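Long-range contacts in leucine aminopeptidase 2, chloroplastic (Streptomyces sp. BC16019, PDB 5LHJ), which probably removes amino acids from the N-termini of peptides as a manganese-binding M17 metalloaminopeptidase and takes part in the maturation of bottromycin: residues A[335-341]-A[428-434]; A[420-424]-A[447-451]. All blocks are in the same frame, centred on the assembly; numbering follows the deposited sequence.

In the fold
Both contacts lie in the catalytic domain, their centres 10 Å apart, and their segments alternate along the chain. Interaction 1 joins two short parallel strands through a short run of backbone bonds and a larger set from threonine, aspartate, asparagine and arginine side chains; one end reaches the second subunit and the other approaches manganese-binding residues. Interaction 2 is smaller, burying 219 Å² against 715 Å², and ties a 3-10 turn to helix 440-449 by a salt bridge and a leucine contact. Each combines buried with partly exposed residues. Arg431 connects them, pairing with Asp450 while its CD packs on Phe447; Val432 N probably bonds Leu424 O.

Interaction 1. Residues A[335-341]-A[428-434]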
ATOM      1  N   THR A 335      29.198  -3.293 -24.670  1.00 19.13           N
ATOM      2  CA  THR A 335      28.926  -2.741 -23.339  1.00 18.56           C
ATOM      3  C   THR A 335      27.859  -3.566 -22.634  1.00 18.12           C
ATOM      4  O   THR A 335      27.143  -4.342 -23.262  1.00 17.78           O
ATOM      5  CB  THR A 335      28.501  -1.255 -23.373  1.00 18.81           C
ATOM      6  OG1 THR A 335      27.211  -1.099 -23.991  1.00 18.69           O
ATOM      7  CG2 THR A 335      29.514  -0.426 -24.106  1.00 19.20           C
ATOM      8  N   THR A 336      27.758  -3.383 -21.322  1.00 17.45           N
ATOM      9  CA  THR A 336      26.925  -4.240 -20.489  1.00 17.28           C
ATOM     10  C   THR A 336      25.872  -3.456 -19.716  1.00 16.93           C
ATOM     11  O   THR A 336      26.114  -2.337 -19.261  1.00 17.35           O
ATOM     12  CB  THR A 336      27.759  -5.073 -19.505  1.00 17.31           C
ATOM     13  OG1 THR A 336      28.535  -4.199 -18.673  1.00 17.49           O
ATOM     14  CG2 THR A 336      28.668  -6.018 -20.254  1.00 17.69           C
ATOM     15  N   THR A 337      24.712  -4.079 -19.549  1.00 16.56           N
ATOM     16  CA  THR A 337      23.627  -3.523 -18.745  1.00 16.44           C
ATOM     17  C   THR A 337      23.180  -4.521 -17.701  1.00 16.40           C
ATOM     18  O   THR A 337      22.920  -5.682 -18.019  1.00 16.85           O
ATOM     19  CB  THR A 337      22.415  -3.166 -19.622  1.00 16.34           C
ATOM     20  OG1 THR A 337      22.794  -2.176 -20.586  1.00 16.62           O
ATOM     21  CG2 THR A 337      21.242  -2.651 -18.804  1.00 16.49           C
ATOM     22  N   GLU A 338      23.065  -4.040 -16.467  1.00 16.48           N
ATOM     23  CA  GLU A 338      22.516  -4.797 -15.358  1.00 16.97           C
ATOM     24  C   GLU A 338      21.011  -4.569 -15.275  1.00 16.78           C
ATOM     25  O   GLU A 338      20.561  -3.418 -15.239  1.00 16.60           O
ATOM     26  CB  GLU A 338      23.156  -4.359 -14.047  1.00 17.57           C
ATOM     27  CG  GLU A 338      22.693  -5.171 -12.850  1.00 18.46           C
ATOM     28  CD  GLU A 338      23.194  -4.649 -11.512  1.00 19.28           C
ATOM     29  OE1 GLU A 338      23.651  -3.483 -11.409  1.00 19.49           O
ATOM     30  OE2 GLU A 338      23.093  -5.418 -10.536  1.00 20.17           O
ATOM     31  N   ILE A 339      20.246  -5.662 -15.241  1.00 16.69           N
ATOM     32  CA  ILE A 339      18.789  -5.610 -15.130  1.00 17.21           C
ATOM     33  C   ILE A 339      18.415  -5.452 -13.666  1.00 17.52           C
ATOM     34  O   ILE A 339      18.408  -6.421 -12.893  1.00 18.70           O
ATOM     35  CB  ILE A 339      18.095  -6.863 -15.736  1.00 17.34           C
ATOM     36  CG1 ILE A 339      18.548  -7.100 -17.186  1.00 17.43           C
ATOM     37  CG2 ILE A 339      16.563  -6.730 -15.647  1.00 17.71           C
ATOM     38  CD1 ILE A 339      18.304  -5.950 -18.144  1.00 17.42           C
ATOM     39  N   THR A 340      18.126  -4.223 -13.260  1.00 17.04           N
ATOM     40  CA  THR A 340      17.703  -3.971 -11.885  1.00 17.13           C
ATOM     41  C   THR A 340      16.178  -3.944 -11.712  1.00 17.30           C
ATOM     42  O   THR A 340      15.694  -3.987 -10.580  1.00 17.56           O
ATOM     43  CB  THR A 340      18.322  -2.668 -11.369  1.00 17.16           C
ATOM     44  OG1 THR A 340      17.990  -1.606 -12.258  1.00 16.84           O
ATOM     45  CG2 THR A 340      19.863  -2.800 -11.295  1.00 17.40           C
ATOM     46  N   HIS A 341      15.424  -3.855 -12.810  1.00 16.84           N
ATOM     47  CA  HIS A 341      13.960  -3.929 -12.764  1.00 17.38           C
ATOM     48  C   HIS A 341      13.497  -4.428 -14.130  1.00 16.91           C
ATOM     49  O   HIS A 341      13.811  -3.797 -15.141  1.00 16.65           O
ATOM     50  CB  HIS A 341      13.360  -2.534 -12.427  1.00 17.67           C
ATOM     51  CG  HIS A 341      11.950  -2.577 -11.922  1.00 18.46           C
ATOM     52  ND1 HIS A 341      10.917  -3.092 -12.666  1.00 18.75           N
ATOM     53  CD2 HIS A 341      11.397  -2.170 -10.753  1.00 19.38           C
ATOM     54  CE1 HIS A 341       9.787  -3.011 -11.984  1.00 19.37           C
ATOM     55  NE2 HIS A 341      10.054  -2.469 -10.810  1.00 19.34           N
ATOM     56  N   VAL A 428      28.070  -3.546 -10.946  1.00 20.64           N
ATOM     57  CA  VAL A 428      28.473  -4.773 -11.646  1.00 20.90           C
ATOM     58  C   VAL A 428      28.730  -4.534 -13.139  1.00 20.37           C
ATOM     59  O   VAL A 428      29.732  -4.995 -13.675  1.00 20.27           O
ATOM     60  CB  VAL A 428      27.392  -5.869 -11.451  1.00 21.70           C
ATOM     61  CG1 VAL A 428      27.655  -7.095 -12.314  1.00 22.69           C
ATOM     62  CG2 VAL A 428      27.332  -6.270  -9.978  1.00 22.54           C
ATOM     63  N   ALA A 429      27.810  -3.848 -13.811  1.00 19.29           N
ATOM     64  CA  ALA A 429      27.902  -3.643 -15.261  1.00 18.65           C
ATOM     65  C   ALA A 429      28.249  -2.189 -15.614  1.00 18.25           C
ATOM     66  O   ALA A 429      28.519  -1.361 -14.729  1.00 18.06           O
ATOM     67  CB  ALA A 429      26.606  -4.076 -15.913  1.00 18.62           C
ATOM     68  N   ASP A 430      28.255  -1.875 -16.913  1.00 17.91           N
ATOM     69  CA  ASP A 430      28.507  -0.500 -17.348  1.00 17.95           C
ATOM     70  C   ASP A 430      27.382   0.468 -16.965  1.00 17.73           C
ATOM     71  O   ASP A 430      27.636   1.649 -16.742  1.00 17.53           O
ATOM     72  CB  ASP A 430      28.757  -0.425 -18.862  1.00 18.26           C
ATOM     73  CG  ASP A 430      29.984  -1.186 -19.302  1.00 18.69           C
ATOM     74  OD1 ASP A 430      30.952  -1.347 -18.505  1.00 19.52           O
ATOM     75  OD2 ASP A 430      29.984  -1.628 -20.470  1.00 18.58           O
ATOM     76  N   ARG A 431      26.150  -0.041 -16.893  1.00 17.17           N
ATOM     77  CA  ARG A 431      24.998   0.766 -16.533  1.00 16.97           C
ATOM     78  C   ARG A 431      23.895  -0.113 -15.975  1.00 16.59           C
ATOM     79  O   ARG A 431      23.927  -1.346 -16.142  1.00 16.42           O
ATOM     80  CB  ARG A 431      24.456   1.489 -17.765  1.00 17.15           C
ATOM     81  CG  ARG A 431      24.005   0.523 -18.850  1.00 17.41           C
ATOM     82  CD  ARG A 431      23.603   1.240 -20.109  1.00 17.99           C
ATOM     83  NE  ARG A 431      24.701   1.691 -20.951  1.00 18.07           N
ATOM     84  CZ  ARG A 431      25.493   0.923 -21.700  1.00 18.52           C
ATOM     85  NH1 ARG A 431      25.410  -0.403 -21.683  1.00 18.29           N
ATOM     86  NH2 ARG A 431      26.393   1.502 -22.476  1.00 19.10           N
ATOM     87  N   VAL A 432      22.917   0.533 -15.354  1.00 16.21           N
ATOM     88  CA  VAL A 432      21.662  -0.124 -14.949  1.00 16.28           C
ATOM     89  C   VAL A 432      20.518   0.285 -15.870  1.00 16.02           C
ATOM     90  O   VAL A 432      20.577   1.341 -16.501  1.00 16.01           O
ATOM     91  CB  VAL A 432      21.242   0.211 -13.499  1.00 16.42           C
ATOM     92  CG1 VAL A 432      22.294  -0.264 -12.519  1.00 16.89           C
ATOM     93  CG2 VAL A 432      20.933   1.709 -13.304  1.00 16.42           C
ATOM     94  N   ASN A 433      19.470  -0.539 -15.914  1.00 15.89           N
ATOM     95  CA  ASN A 433      18.223  -0.149 -16.588  1.00 15.65           C
ATOM     96  C   ASN A 433      17.206   0.517 -15.681  1.00 16.00           C
ATOM     97  O   ASN A 433      16.140   0.902 -16.168  1.00 16.15           O
ATOM     98  CB  ASN A 433      17.588  -1.319 -17.356  1.00 15.47           C
ATOM     99  CG  ASN A 433      16.856  -2.306 -16.461  1.00 15.32           C
ATOM    100  OD1 ASN A 433      17.198  -2.501 -15.298  1.00 15.30           O
ATOM    101  ND2 ASN A 433      15.827  -2.934 -17.021  1.00 15.31           N
ATOM    102  N   CYS A 434      17.511   0.660 -14.385  1.00 16.35           N
ATOM    103  CA  CYS A 434      16.607   1.321 -13.439  1.00 16.96           C
ATOM    104  C   CYS A 434      17.370   1.777 -12.209  1.00 17.59           C
ATOM    105  O   CYS A 434      18.053   0.964 -11.563  1.00 17.17           O
ATOM    106  CB  CYS A 434      15.500   0.364 -13.012  1.00 17.26           C
ATOM    107  SG  CYS A 434      14.258   1.083 -11.906  1.00 18.66           S
TER
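Thr335 offers OG1 to the guanidinium group of Arg431, which grips this one oxygen end-on with both NH1 (3.0 Å) and NH2, nearly in its own plane; Asp333 binds the same hydroxyl. Arg431 gets there because its chain bends at chi3 (78°), while its NE forms a salt bridge with Asp450. Thr336 and Asp430 pair reciprocally: Thr336 N donates to Asp430 OD2 (3.0 Å) from above the carboxylate plane, and Asp430 N donates to Thr336 OG1 (2.9 Å). Tyr145 O of the second subunit bonds Thr336 OG1, and Ser147 of that subunit bonds Asp430 OD2. Thr337 OG1, also bonded to His331, takes a weak bond from Arg431 NH1. In the parallel pairing, Glu338 N reaches Arg431 O (2.8 Å) almost straight, at 175°, and Glu338 O receives Asn433 N. The Glu338 side chain runs beside Val432 toward Ser426. Beyond the strand, Asn433 takes over with its amide, OD1 accepting Thr340 N (2.8 Å) and ND2 donating to His341 O (2.9 Å). Thr340 OG1 donates to Cys434 O (2.7 Å) on a lone pair in the carbonyl plane. His341 adjoins Asp343, a manganese-binding residue, though this chain holds no metal. Strand 336-338 is the middle of a three-stranded sheet between 328-330 and 431-432, with Ile339 and Asn433 packed on helix 345-358 and Thr337 and Arg431 on helix 440-449.

Interaction 2. Residues A[420-424]-A[447-451]; sequences ERRNL and FLQDF
A salt bridge with an apolar contact beside it joins residues 420-424, a segment with 3-10 character, to the region where helix 440-449 runs out in the M17 catalytic domain. Arg421, its chain extended from CG to NE (chi2 -167°, chi3 153°), reaches across to Asp450 and Gln449. NH1 meets the syn lone pair of Asp450 OD1 at 2.8 Å, with the guanidinium and carboxylate planes 29° apart, and NH2 adds a weak bond to the same oxygen. OD2 is held by Arg431, so this acid probably balances two arginines. Arg421 NH2 also donates to Gln449 OE1 (3.2 Å), approaching from above the amide carbonyl plane. A leucine in place of Arg421 would probably leave Asp450 OD1 without its arginine partner, with Arg431 alone to face the carboxylate, and deprive Gln449 OE1 of the guanidinium N-H. Alongside, Leu424 directs CD1 at the backbone of Phe447 and brings CD2 to Phe447 CB (4.2 Å), at the edge of the ring. Within 420-424, Asn423 ND2 bonds Glu420 OE1, which Gln443 of the helix also binds. One water closes the polar end, accepting from Arg421 NE (2.9 Å) and donating to Gln449 OE1 (2.8 Å).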
ATOM      1  N   GLU A 420      22.154  13.651 -14.454  1.00 18.12           N
ATOM      2  CA  GLU A 420      21.388  12.408 -14.292  1.00 18.09           C
ATOM      3  C   GLU A 420      22.143  11.151 -14.720  1.00 18.44           C
ATOM      4  O   GLU A 420      21.699  10.034 -14.415  1.00 17.97           O
ATOM      5  CB  GLU A 420      20.034  12.504 -15.003  1.00 18.00           C
ATOM      6  CG  GLU A 420      19.041  13.388 -14.263  1.00 18.21           C
ATOM      7  CD  GLU A 420      18.644  12.841 -12.893  1.00 18.45           C
ATOM      8  OE1 GLU A 420      18.527  11.616 -12.728  1.00 18.50           O
ATOM      9  OE2 GLU A 420      18.459  13.642 -11.963  1.00 18.91           O
ATOM     10  N   ARG A 421      23.276  11.304 -15.403  1.00 19.42           N
ATOM     11  CA  ARG A 421      24.076  10.139 -15.798  1.00 20.21           C
ATOM     12  C   ARG A 421      24.609   9.379 -14.591  1.00 20.64           C
ATOM     13  O   ARG A 421      24.825   8.172 -14.675  1.00 20.90           O
ATOM     14  CB  ARG A 421      25.226  10.515 -16.744  1.00 21.16           C
ATOM     15  CG  ARG A 421      24.732  10.941 -18.106  1.00 21.66           C
ATOM     16  CD  ARG A 421      25.834  11.022 -19.154  1.00 22.51           C
ATOM     17  NE  ARG A 421      25.255  10.803 -20.478  1.00 22.90           N
ATOM     18  CZ  ARG A 421      24.909   9.615 -20.987  1.00 23.18           C
ATOM     19  NH1 ARG A 421      25.104   8.481 -20.303  1.00 23.54           N
ATOM     20  NH2 ARG A 421      24.360   9.563 -22.195  1.00 22.72           N
ATOM     21  N   ARG A 422      24.784  10.052 -13.455  1.00 21.04           N
ATOM     22  CA  ARG A 422      25.217   9.350 -12.257  1.00 21.53           C
ATOM     23  C   ARG A 422      24.206   8.283 -11.817  1.00 20.88           C
ATOM     24  O   ARG A 422      24.581   7.310 -11.164  1.00 20.96           O
ATOM     25  CB  ARG A 422      25.472  10.314 -11.111  1.00 22.56           C
ATOM     26  CG  ARG A 422      24.226  10.890 -10.509  1.00 23.41           C
ATOM     27  CD  ARG A 422      24.566  12.074  -9.615  1.00 24.92           C
ATOM     28  NE  ARG A 422      23.537  12.196  -8.605  1.00 25.51           N
ATOM     29  CZ  ARG A 422      22.320  12.693  -8.794  1.00 26.00           C
ATOM     30  NH1 ARG A 422      21.911  13.184  -9.970  1.00 26.90           N
ATOM     31  NH2 ARG A 422      21.494  12.704  -7.775  1.00 27.47           N
ATOM     32  N   ASN A 423      22.936   8.481 -12.169  1.00 19.88           N
ATOM     33  CA  ASN A 423      21.892   7.492 -11.892  1.00 19.65           C
ATOM     34  C   ASN A 423      21.833   6.297 -12.836  1.00 19.70           C
ATOM     35  O   ASN A 423      21.005   5.412 -12.644  1.00 20.04           O
ATOM     36  CB  ASN A 423      20.537   8.179 -11.770  1.00 19.45           C
ATOM     37  CG  ASN A 423      20.425   8.963 -10.477  1.00 19.76           C
ATOM     38  OD1 ASN A 423      20.964   8.539  -9.441  1.00 20.13           O
ATOM     39  ND2 ASN A 423      19.755  10.105 -10.524  1.00 19.74           N
ATOM     40  N   LEU A 424      22.696   6.274 -13.839  1.00 19.61           N
ATOM     41  CA  LEU A 424      22.903   5.093 -14.662  1.00 19.88           C
ATOM     42  C   LEU A 424      23.972   4.126 -14.085  1.00 19.98           C
ATOM     43  O   LEU A 424      24.119   3.023 -14.580  1.00 18.99           O
ATOM     44  CB  LEU A 424      23.295   5.515 -16.075  1.00 20.45           C
ATOM     45  CG  LEU A 424      22.260   6.313 -16.884  1.00 20.98           C
ATOM     46  CD1 LEU A 424      22.815   6.642 -18.253  1.00 21.59           C
ATOM     47  CD2 LEU A 424      20.963   5.541 -16.999  1.00 21.36           C
ATOM     48  N   PHE A 447      20.329   6.718 -21.225  1.00 15.34           N
ATOM     49  CA  PHE A 447      20.612   5.302 -21.473  1.00 15.43           C
ATOM     50  C   PHE A 447      20.661   5.027 -22.979  1.00 15.67           C
ATOM     51  O   PHE A 447      21.647   4.443 -23.480  1.00 15.84           O
ATOM     52  CB  PHE A 447      19.544   4.444 -20.746  1.00 15.15           C
ATOM     53  CG  PHE A 447      19.720   2.963 -20.873  1.00 14.97           C
ATOM     54  CD1 PHE A 447      19.433   2.297 -22.073  1.00 14.88           C
ATOM     55  CD2 PHE A 447      20.118   2.205 -19.776  1.00 14.89           C
ATOM     56  CE1 PHE A 447      19.575   0.920 -22.182  1.00 14.95           C
ATOM     57  CE2 PHE A 447      20.244   0.823 -19.880  1.00 14.94           C
ATOM     58  CZ  PHE A 447      19.983   0.183 -21.086  1.00 14.81           C
ATOM     59  N   LEU A 448      19.615   5.430 -23.698  1.00 15.62           N
ATOM     60  CA  LEU A 448      19.551   5.216 -25.153  1.00 16.11           C
ATOM     61  C   LEU A 448      20.666   5.952 -25.891  1.00 16.24           C
ATOM     62  O   LEU A 448      21.236   5.432 -26.854  1.00 15.87           O
ATOM     63  CB  LEU A 448      18.202   5.662 -25.714  1.00 16.29           C
ATOM     64  CG  LEU A 448      16.952   4.917 -25.235  1.00 16.58           C
ATOM     65  CD1 LEU A 448      15.721   5.569 -25.855  1.00 16.95           C
ATOM     66  CD2 LEU A 448      16.991   3.439 -25.568  1.00 16.85           C
ATOM     67  N   GLN A 449      20.970   7.165 -25.437  1.00 16.72           N
ATOM     68  CA  GLN A 449      22.006   7.980 -26.066  1.00 17.87           C
ATOM     69  C   GLN A 449      23.349   7.242 -26.162  1.00 18.54           C
ATOM     70  O   GLN A 449      24.051   7.404 -27.160  1.00 18.51           O
ATOM     71  CB  GLN A 449      22.186   9.302 -25.322  1.00 18.18           C
ATOM     72  CG  GLN A 449      23.107  10.292 -26.029  1.00 18.85           C
ATOM     73  CD  GLN A 449      23.190  11.628 -25.310  1.00 19.06           C
ATOM     74  OE1 GLN A 449      22.984  11.712 -24.099  1.00 19.28           O
ATOM     75  NE2 GLN A 449      23.504  12.684 -26.060  1.00 19.83           N
ATOM     76  N   ASP A 450      23.674   6.441 -25.141  1.00 19.29           N
ATOM     77  CA  ASP A 450      24.928   5.652 -25.078  1.00 20.63           C
ATOM     78  C   ASP A 450      25.116   4.749 -26.320  1.00 20.03           C
ATOM     79  O   ASP A 450      26.243   4.408 -26.690  1.00 20.04           O
ATOM     80  CB  ASP A 450      24.935   4.677 -23.873  1.00 22.04           C
ATOM     81  CG  ASP A 450      25.035   5.341 -22.489  1.00 24.14           C
ATOM     82  OD1 ASP A 450      25.346   6.537 -22.328  1.00 25.00           O
ATOM     83  OD2 ASP A 450      24.784   4.582 -21.511  1.00 26.08           O
ATOM     84  N   PHE A 451      24.018   4.326 -26.936  1.00 18.68           N
ATOM     85  CA  PHE A 451      24.074   3.327 -28.007  1.00 18.54           C
ATOM     86  C   PHE A 451      24.066   3.919 -29.412  1.00 18.93           C
ATOM     87  O   PHE A 451      24.166   3.179 -30.377  1.00 19.42           O
ATOM     88  CB  PHE A 451      22.925   2.344 -27.816  1.00 17.76           C
ATOM     89  CG  PHE A 451      23.029   1.591 -26.534  1.00 17.37           C
ATOM     90  CD1 PHE A 451      23.866   0.488 -26.433  1.00 17.33           C
ATOM     91  CD2 PHE A 451      22.340   2.010 -25.401  1.00 17.05           C
ATOM     92  CE1 PHE A 451      23.981  -0.211 -25.234  1.00 17.27           C
ATOM     93  CE2 PHE A 451      22.466   1.331 -24.196  1.00 17.05           C
ATOM     94  CZ  PHE A 451      23.277   0.214 -24.114  1.00 17.26           C
TER
HETATM   95  O   HOH W   1      24.720  12.957 -22.331  1.00 26.33           O